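Local coordinates for protein putative mandelate racemase (Salmonella typhimurium, PDB 2O56) that is of unknown physiological role but binds magnesium and, as a member of the enolase superfamily, probably acts as a hydro-lyase, at residues A160-A163 / V164-Y168; L200-D203 / R204-I208; I303-V306 / K307-C310; L354-P357 / N358-T361. One frame throughout, in Å; residues are numbered along the deposited sequence.

Interaction 1: A160-A163 / V164-Y168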
loop_
_atom_site.group_PDB
_atom_site.type_symbol
_atom_site.label_atom_id
_atom_site.label_comp_id
_atom_site.label_asym_id
_atom_site.label_seq_id
_atom_site.Cartn_x
_atom_site.Cartn_y
_atom_site.Cartn_z
ATOM N N ALA A 160 -18.059 41.814 6.908
ATOM C CA ALA A 160 -18.363 40.671 7.769
ATOM C C ALA A 160 -19.322 41.074 8.873
ATOM O O ALA A 160 -20.263 40.341 9.193
ATOM C CB ALA A 160 -17.087 40.122 8.380
ATOM N N LEU A 161 -19.070 42.245 9.453
ATOM C CA LEU A 161 -19.928 42.807 10.503
ATOM C C LEU A 161 -21.319 43.172 9.998
ATOM O O LEU A 161 -22.312 42.991 10.714
ATOM C CB LEU A 161 -19.260 44.028 11.145
ATOM C CG LEU A 161 -18.205 43.732 12.213
ATOM C CD1 LEU A 161 -17.448 44.998 12.646
ATOM C CD2 LEU A 161 -18.808 43.032 13.417
ATOM N N THR A 162 -21.385 43.685 8.772
ATOM C CA THR A 162 -22.657 43.916 8.094
ATOM C C THR A 162 -23.475 42.637 7.946
ATOM O O THR A 162 -24.671 42.625 8.225
ATOM C CB THR A 162 -22.443 44.603 6.729
ATOM O OG1 THR A 162 -21.771 45.856 6.931
ATOM C CG2 THR A 162 -23.762 44.846 6.004
ATOM N N ALA A 163 -22.824 41.556 7.525
ATOM C CA ALA A 163 -23.511 40.276 7.312
ATOM C C ALA A 163 -24.017 39.716 8.640
ATOM O O ALA A 163 -25.114 39.144 8.711
ATOM C CB ALA A 163 -22.557 39.270 6.623
ATOM N N VAL A 164 -23.219 39.883 9.690
ATOM C CA VAL A 164 -23.590 39.431 11.036
ATOM C C VAL A 164 -24.836 40.186 11.518
ATOM O O VAL A 164 -25.744 39.600 12.124
ATOM C CB VAL A 164 -22.418 39.583 12.045
ATOM C CG1 VAL A 164 -22.888 39.375 13.481
ATOM C CG2 VAL A 164 -21.287 38.612 11.718
ATOM N N SER A 165 -24.890 41.475 11.203
ATOM C CA SER A 165 -26.014 42.319 11.595
ATOM C C SER A 165 -27.319 41.911 10.907
ATOM O O SER A 165 -28.400 42.142 11.444
ATOM C CB SER A 165 -25.696 43.789 11.323
ATOM O OG SER A 165 -25.871 44.098 9.945
ATOM N N GLU A 166 -27.211 41.282 9.739
ATOM C CA GLU A 166 -28.386 40.786 9.013
ATOM C C GLU A 166 -28.844 39.393 9.455
ATOM O O GLU A 166 -29.819 38.871 8.932
ATOM C CB GLU A 166 -28.116 40.761 7.512
ATOM C CG GLU A 166 -27.815 42.118 6.899
ATOM C CD GLU A 166 -27.636 42.021 5.410
ATOM O OE1 GLU A 166 -27.769 40.890 4.874
ATOM O OE2 GLU A 166 -27.366 43.060 4.772
ATOM N N GLY A 167 -28.133 38.785 10.394
ATOM C CA GLY A 167 -28.541 37.490 10.911
ATOM C C GLY A 167 -27.662 36.296 10.578
ATOM O O GLY A 167 -27.966 35.175 10.985
ATOM N N TYR A 168 -26.583 36.523 9.832
ATOM C CA TYR A 168 -25.689 35.440 9.416
ATOM C C TYR A 168 -24.641 35.166 10.476
ATOM O O TYR A 168 -23.946 36.075 10.918
ATOM C CB TYR A 168 -25.037 35.761 8.063
ATOM C CG TYR A 168 -26.072 36.021 7.016
ATOM C CD1 TYR A 168 -26.801 34.967 6.473
ATOM C CD2 TYR A 168 -26.367 37.316 6.595
ATOM C CE1 TYR A 168 -27.777 35.184 5.532
ATOM C CE2 TYR A 168 -27.346 37.546 5.647
ATOM C CZ TYR A 168 -28.044 36.466 5.121
ATOM O OH TYR A 168 -29.017 36.660 4.187
#

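Interaction 2: L200-D203 / R204-I208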
loop_
_atom_site.group_PDB
_atom_site.type_symbol
_atom_site.label_atom_id
_atom_site.label_comp_id
_atom_site.label_asym_id
_atom_site.label_seq_id
_atom_site.Cartn_x
_atom_site.Cartn_y
_atom_site.Cartn_z
ATOM N N LEU A 200 -1.055 39.771 3.174
ATOM C CA LEU A 200 -2.258 40.532 2.887
ATOM C C LEU A 200 -3.542 39.727 3.135
ATOM O O LEU A 200 -4.418 40.158 3.886
ATOM C CB LEU A 200 -2.221 41.041 1.446
ATOM C CG LEU A 200 -3.371 41.943 0.982
ATOM C CD1 LEU A 200 -3.525 43.179 1.888
ATOM C CD2 LEU A 200 -3.142 42.362 -0.464
ATOM N N GLY A 201 -3.635 38.561 2.496
ATOM C CA GLY A 201 -4.683 37.581 2.762
ATOM C C GLY A 201 -4.861 37.259 4.235
ATOM O O GLY A 201 -5.985 37.274 4.730
ATOM N N TYR A 202 -3.758 36.972 4.935
ATOM C CA TYR A 202 -3.824 36.693 6.367
ATOM C C TYR A 202 -4.358 37.873 7.191
ATOM O O TYR A 202 -5.143 37.676 8.130
ATOM C CB TYR A 202 -2.452 36.302 6.928
ATOM C CG TYR A 202 -2.482 36.186 8.432
ATOM C CD1 TYR A 202 -2.962 35.030 9.042
ATOM C CD2 TYR A 202 -2.080 37.251 9.250
ATOM C CE1 TYR A 202 -3.023 34.925 10.420
ATOM C CE2 TYR A 202 -2.149 37.153 10.621
ATOM C CZ TYR A 202 -2.617 35.997 11.200
ATOM O OH TYR A 202 -2.681 35.892 12.567
ATOM N N ASP A 203 -3.888 39.079 6.870
ATOM C CA ASP A 203 -4.285 40.293 7.614
ATOM C C ASP A 203 -5.765 40.610 7.410
ATOM O O ASP A 203 -6.462 40.964 8.358
ATOM C CB ASP A 203 -3.455 41.503 7.180
ATOM C CG ASP A 203 -2.023 41.444 7.670
ATOM O OD1 ASP A 203 -1.721 40.709 8.645
ATOM O OD2 ASP A 203 -1.193 42.131 7.058
ATOM N N ARG A 204 -6.249 40.472 6.178
ATOM C CA ARG A 204 -7.685 40.583 5.922
ATOM C C ARG A 204 -8.475 39.553 6.741
ATOM O O ARG A 204 -9.469 39.880 7.393
ATOM C CB ARG A 204 -7.997 40.419 4.430
ATOM C CG ARG A 204 -7.549 41.575 3.554
ATOM C CD ARG A 204 -7.304 41.091 2.154
ATOM N NE ARG A 204 -7.176 42.177 1.185
ATOM C CZ ARG A 204 -6.881 42.006 -0.098
ATOM N NH1 ARG A 204 -6.660 40.787 -0.578
ATOM N NH2 ARG A 204 -6.794 43.055 -0.905
ATOM N N MET A 205 -8.004 38.313 6.733
ATOM C CA MET A 205 -8.712 37.235 7.414
ATOM C C MET A 205 -8.694 37.420 8.940
ATOM O O MET A 205 -9.691 37.151 9.618
ATOM C CB MET A 205 -8.131 35.879 7.005
ATOM C CG MET A 205 -8.970 34.697 7.433
ATOM S SD MET A 205 -10.241 34.299 6.251
ATOM C CE MET A 205 -9.250 33.731 4.865
ATOM N N ALA A 206 -7.574 37.905 9.476
ATOM C CA ALA A 206 -7.449 38.079 10.923
ATOM C C ALA A 206 -8.281 39.275 11.391
ATOM O O ALA A 206 -8.799 39.285 12.517
ATOM C CB ALA A 206 -5.969 38.262 11.313
ATOM N N ALA A 207 -8.406 40.276 10.517
ATOM C CA ALA A 207 -9.319 41.417 10.709
ATOM C C ALA A 207 -10.776 40.972 10.847
ATOM O O ALA A 207 -11.492 41.412 11.741
ATOM C CB ALA A 207 -9.172 42.409 9.543
ATOM N N ILE A 208 -11.217 40.086 9.964
ATOM C CA ILE A 208 -12.556 39.501 10.095
ATOM C C ILE A 208 -12.737 38.794 11.443
ATOM O O ILE A 208 -13.690 39.091 12.167
ATOM C CB ILE A 208 -12.911 38.549 8.918
ATOM C CG1 ILE A 208 -12.918 39.321 7.605
ATOM C CG2 ILE A 208 -14.271 37.897 9.163
ATOM C CD1 ILE A 208 -12.973 38.432 6.363
#

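Interaction 3: I303-V306 / K307-C310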
loop_
_atom_site.group_PDB
_atom_site.type_symbol
_atom_site.label_atom_id
_atom_site.label_comp_id
_atom_site.label_asym_id
_atom_site.label_seq_id
_atom_site.Cartn_x
_atom_site.Cartn_y
_atom_site.Cartn_z
ATOM N N ILE A 303 -30.332 16.104 -9.683
ATOM C CA ILE A 303 -30.867 15.573 -8.430
ATOM C C ILE A 303 -30.606 14.072 -8.272
ATOM O O ILE A 303 -30.288 13.583 -7.175
ATOM C CB ILE A 303 -32.373 15.865 -8.334
ATOM C CG1 ILE A 303 -32.601 17.375 -8.188
ATOM C CG2 ILE A 303 -32.977 15.136 -7.204
ATOM C CD1 ILE A 303 -33.982 17.820 -8.637
ATOM N N THR A 304 -30.756 13.331 -9.366
ATOM C CA THR A 304 -30.575 11.880 -9.312
ATOM C C THR A 304 -29.180 11.511 -8.799
ATOM O O THR A 304 -29.038 10.674 -7.898
ATOM C CB THR A 304 -30.841 11.237 -10.669
ATOM O OG1 THR A 304 -32.135 11.648 -11.124
ATOM C CG2 THR A 304 -30.818 9.710 -10.565
ATOM N N GLU A 305 -28.166 12.166 -9.357
ATOM C CA GLU A 305 -26.780 11.842 -9.058
ATOM C C GLU A 305 -26.301 12.515 -7.773
ATOM O O GLU A 305 -25.571 11.900 -6.981
ATOM C CB GLU A 305 -25.863 12.215 -10.235
ATOM C CG GLU A 305 -24.442 11.718 -10.052
ATOM C CD GLU A 305 -24.271 10.227 -10.294
ATOM O OE1 GLU A 305 -25.255 9.522 -10.633
ATOM O OE2 GLU A 305 -23.136 9.744 -10.120
ATOM N N VAL A 306 -26.689 13.762 -7.544
ATOM C CA VAL A 306 -26.219 14.420 -6.314
ATOM C C VAL A 306 -26.751 13.755 -5.027
ATOM O O VAL A 306 -26.021 13.629 -4.043
ATOM C CB VAL A 306 -26.364 15.974 -6.365
ATOM C CG1 VAL A 306 -26.072 16.609 -5.008
ATOM C CG2 VAL A 306 -25.388 16.550 -7.419
ATOM N N LYS A 307 -28.002 13.291 -5.033
ATOM C CA LYS A 307 -28.491 12.473 -3.927
ATOM C C LYS A 307 -27.571 11.271 -3.687
ATOM O O LYS A 307 -27.243 10.961 -2.561
ATOM C CB LYS A 307 -29.937 12.008 -4.170
ATOM C CG LYS A 307 -30.569 11.239 -3.017
ATOM C CD LYS A 307 -30.708 12.107 -1.760
ATOM C CE LYS A 307 -31.459 11.368 -0.636
ATOM N NZ LYS A 307 -30.963 9.962 -0.403
ATOM N N LYS A 308 -27.170 10.598 -4.758
ATOM C CA LYS A 308 -26.270 9.441 -4.652
ATOM C C LYS A 308 -24.881 9.813 -4.117
ATOM O O LYS A 308 -24.323 9.110 -3.265
ATOM C CB LYS A 308 -26.183 8.739 -6.004
ATOM C CG LYS A 308 -27.547 8.249 -6.495
ATOM C CD LYS A 308 -27.403 7.640 -7.906
ATOM C CE LYS A 308 -28.713 7.009 -8.350
ATOM N NZ LYS A 308 -28.567 6.477 -9.767
ATOM N N ILE A 309 -24.348 10.937 -4.590
ATOM C CA ILE A 309 -23.131 11.521 -4.021
ATOM C C ILE A 309 -23.225 11.725 -2.512
ATOM O O ILE A 309 -22.347 11.284 -1.776
ATOM C CB ILE A 309 -22.722 12.831 -4.760
ATOM C CG1 ILE A 309 -22.327 12.517 -6.206
ATOM C CG2 ILE A 309 -21.565 13.568 -4.025
ATOM C CD1 ILE A 309 -22.138 13.762 -7.083
ATOM N N CYS A 310 -24.297 12.366 -2.042
ATOM C CA CYS A 310 -24.451 12.656 -0.612
ATOM C C CYS A 310 -24.536 11.392 0.217
ATOM O O CYS A 310 -23.983 11.341 1.318
ATOM C CB CYS A 310 -25.678 13.536 -0.338
ATOM S SG CYS A 310 -25.608 15.117 -1.152
HETATM O O HOH W 1 -27.770 8.927 -11.263
#

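Interaction 4: L354-P357 / N358-T361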
loop_
_atom_site.group_PDB
_atom_site.type_symbol
_atom_site.label_atom_id
_atom_site.label_comp_id
_atom_site.label_asym_id
_atom_site.label_seq_id
_atom_site.Cartn_x
_atom_site.Cartn_y
_atom_site.Cartn_z
ATOM N N LEU A 354 -30.207 37.667 -3.784
ATOM C CA LEU A 354 -31.260 38.414 -3.096
ATOM C C LEU A 354 -31.804 39.558 -3.954
ATOM O O LEU A 354 -32.863 40.108 -3.663
ATOM C CB LEU A 354 -30.705 38.998 -1.791
ATOM C CG LEU A 354 -30.130 38.059 -0.730
ATOM C CD1 LEU A 354 -29.347 38.862 0.314
ATOM C CD2 LEU A 354 -31.257 37.281 -0.076
ATOM N N LEU A 355 -31.064 39.914 -5.001
ATOM C CA LEU A 355 -31.283 41.163 -5.718
ATOM C C LEU A 355 -32.299 41.005 -6.839
ATOM O O LEU A 355 -32.461 39.914 -7.382
ATOM C CB LEU A 355 -29.964 41.688 -6.281
ATOM C CG LEU A 355 -28.872 42.007 -5.264
ATOM C CD1 LEU A 355 -27.639 42.532 -5.975
ATOM C CD2 LEU A 355 -29.366 43.017 -4.234
ATOM N N GLU A 356 -32.907 42.114 -7.225
ATOM C CA GLU A 356 -33.925 42.172 -8.258
ATOM C C GLU A 356 -33.647 41.512 -9.567
ATOM O O GLU A 356 -34.424 40.749 -10.008
ATOM C CB GLU A 356 -34.341 43.604 -8.515
ATOM C CG GLU A 356 -35.287 44.094 -7.501
ATOM C CD GLU A 356 -36.648 43.579 -7.755
ATOM O OE1 GLU A 356 -37.061 43.718 -8.921
ATOM O OE2 GLU A 356 -37.296 43.046 -6.829
ATOM N N PRO A 357 -32.553 41.833 -10.207
ATOM C CA PRO A 357 -32.232 41.184 -11.498
ATOM C C PRO A 357 -32.127 39.650 -11.455
ATOM O O PRO A 357 -32.337 38.986 -12.483
ATOM C CB PRO A 357 -30.879 41.799 -11.880
ATOM C CG PRO A 357 -30.802 43.077 -11.112
ATOM C CD PRO A 357 -31.515 42.813 -9.827
ATOM N N ASN A 358 -31.814 39.104 -10.277
ATOM C CA ASN A 358 -31.893 37.667 -10.056
ATOM C C ASN A 358 -33.316 37.175 -9.822
ATOM O O ASN A 358 -33.809 36.280 -10.523
ATOM C CB ASN A 358 -30.989 37.244 -8.896
ATOM C CG ASN A 358 -30.816 35.731 -8.817
ATOM O OD1 ASN A 358 -30.331 35.099 -9.757
ATOM N ND2 ASN A 358 -31.242 35.144 -7.702
ATOM N N THR A 359 -33.974 37.745 -8.817
ATOM C CA THR A 359 -35.202 37.159 -8.314
ATOM C C THR A 359 -36.367 37.337 -9.278
ATOM O O THR A 359 -37.276 36.510 -9.300
ATOM C CB THR A 359 -35.602 37.717 -6.941
ATOM O OG1 THR A 359 -35.772 39.133 -7.040
ATOM C CG2 THR A 359 -34.536 37.405 -5.909
ATOM N N GLN A 360 -36.321 38.401 -10.083
ATOM C CA GLN A 360 -37.406 38.721 -11.006
ATOM C C GLN A 360 -37.469 37.764 -12.189
ATOM O O GLN A 360 -38.458 37.741 -12.909
ATOM C CB GLN A 360 -37.336 40.188 -11.469
ATOM C CG GLN A 360 -36.483 40.448 -12.732
ATOM C CD GLN A 360 -36.052 41.919 -12.912
ATOM O OE1 GLN A 360 -36.601 42.833 -12.286
ATOM N NE2 GLN A 360 -35.060 42.140 -13.776
ATOM N N THR A 361 -36.420 36.968 -12.386
ATOM C CA THR A 361 -36.417 35.964 -13.456
ATOM C C THR A 361 -37.426 34.864 -13.192
ATOM O O THR A 361 -37.880 34.216 -14.135
ATOM C CB THR A 361 -35.010 35.326 -13.721
ATOM O OG1 THR A 361 -34.545 34.634 -12.556
ATOM C CG2 THR A 361 -33.993 36.375 -14.121
HETATM O O HOH W 2 -35.289 40.253 -4.539
HETATM O O HOH W 3 -33.232 40.107 -14.566
#

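Interaction 1: A160-A163 / V164-Y168
Ala163 O is shared by the end of its helix and the chain that leaves it. Tyr168 N gives it the main bond, 3.2 Å long with an N-H...O angle of 156°, while Glu166 N adds a weak one from inside the last turn. The ring of Tyr168 arrives edge-on, with CD2 3.1 Å from Ala163 O, so the oxygen lies near the plane of the ring rather than over a face. Tyr168 holds CG anti to its own carbonyl carbon (chi1 -57°), which brings the CD2 edge up to that oxygen. The two backbone bonds, Tyr168 N to Ala163 O and Gly167 N to Val164 O, with Gly167 at positive phi, make a Schellman motif. Gly167 suits the turn because a CB at these backbone angles would press against the carbonyl oxygen before it.

One residue back, Thr162 O receives the hydroxyl of Ser165, with OG only 2.6 Å away. Ser165 sets OG between its backbone N and carbonyl carbon (chi1 79°), the rotation that turns it back to the preceding turn; Glu166 N reaches Thr162 O only weakly. Glu166 carries its extended chain toward Trp141, which donates NE1 to OE1. The last carbonyls are thus met by a serine hydroxyl, by Tyr168 N and by weaker amide bonds, which closes helix 153-165 before strand 170-173.

Interaction 2: L200-D203 / R204-I208
Leu200 and Arg204, one helical turn apart, meet through a branched aliphatic group laid against a flat cation. Leu200 CG sits 3.6 Å above the guanidinium plane, over its centre, and its two methyls spread from NE to NH2. Leu200 reaches there with CG anti to the backbone N (chi1 -176°), while the arginine chain runs extended from CG to NE. The apolar contact proper is smaller: Ala206 CB rests over one face of the Tyr202 ring, toward its rim and 4.0 Å from CE2, the small methyl of alanine letting the ring lie over the next turn.

The polar group consists of regular helical bonds. Arg204 N bonds Leu200 O at 3.0 Å (173°), and Met205 N, Ala206 N and Ala207 N follow in step.

Beyond the helix, the guanidinium nitrogens are taken up by carbonyls: Thr151 O for NE, Thr175 O and Met178 O for NH1, Asp179 O for NH2, which should fix its rotation and keep one face toward Leu200. Tyr202 OH bonds Glu240. Helix 195-212 lies on the barrel wall, Met205 and Ile208 packing on strands 170-173 and 217-221, and Arg204, Ala207 and Ile208 leaning on helix 153-165.

Interaction 3: I303-V306 / K307-C310
Glu305 and Lys308 are joined through a water rather than directly: the water donates to Glu305 OE1 at 2.7 Å and accepts from Lys308 NZ at 3.0 Å, while OE1 and NZ themselves stay 4.6 Å apart. The two side chains cross at about a right angle. Glu305 bends at chi2 (76°) to bring OE1 near the lysine methylenes, and the extended Lys308 runs alongside Thr304, its NZ 4.0 Å from Thr304 CG2 and its CG 3.2 Å from Thr304 O. A long aliphatic stem with a charge at its end suits a place where the stem is buried and NZ must still find anions.

Each polar end has further partners. Glu305 OE2 forms a salt bridge with Arg278, Lys308 NZ another with Glu75 of its own chain, and Thr304 OG1 is bonded to Asp103, Trp107 and Asn74. Helix 302-314 is the crossover of the beta-alpha-beta unit between strands 292-293 and 319-320 of the enolase-type barrel. In its backbone Lys307 N bonds Ile303 O, Ile309 N bonds Glu305 O at 2.9 Å (167°), and Cys310 N bonds Val306 O. On the apolar side Val306 sends CG2 to Ile309 CD1 (4.3 Å) and CG1 to Cys310 SG (4.2 Å). Lys307 NZ, bent round at chi2 and chi4, pairs with Asp311 of its own chain and with Glu75 of the second subunit.

Interaction 4: L354-P357 / N358-T361
Leu355 O, at the entrance to a short helix, meets Thr359 N at 3.0 Å with an N-H...O angle of 163°. Asn358 N approaches the same oxygen in a weak, bent bond. Glu356 O accepts from Gln360 N at 3.0 Å, and Gln360 folds over that carbonyl: with CG set between backbone N and carbonyl carbon (chi1 89°), CB and CG lie against the oxygen and NE2 comes 3.8 Å from Pro357 CA. The Glu356 and Gln360 side chains cross at about a right angle, carboxylate and amide planes 80° apart, with Glu356 OE1 3.5 Å from Gln360 OE1, two oxygens and so not a bond.

Two waters make a second shell. One donates to Leu354 O and lies 2.8 Å from Thr359 OG1; the other donates to Pro357 O and accepts from Gln360 NE2 at 2.8 Å. In each case a side-chain polar group is linked through water to a main-chain oxygen. Beyond the turn Thr361 OG1 gives Asn358 O a bond of 2.7 Å, almost along the C=O axis, with Thr361 N adding a longer one.

Further out, Asn358 ND2 reaches back to Ala353 O, and Thr361 makes backbone hydrogen bonds with Thr386. Leu355 occupies the N-cap, and Pro357, which has no N-H to offer, fits the first turn where amides lack a helical acceptor. The arrangement is that of a one-turn helix, 356-359, following barrel strand 347-350.

In the fold
All four contacts are local, each closing one or two turns of chain, and they follow in series without nesting or crossing. Interaction 1 ends helix 153-165 before strand 170-173, and interaction 2 lies in the middle of the next barrel helix, 195-212. These two touch, Ala160 CB lying 3.7 Å from Ile208 CG2, which packs neighbouring barrel helices together. Interaction 3, in helix 302-314, sits across the chain's centre from both, about 32 Å from interaction 1 between centres, and reaches helices 93-114 and 277-286 and the second subunit. Interaction 4 follows strand 347-350 and brings the chain back beside interaction 1, with nearest atoms about 4 Å apart.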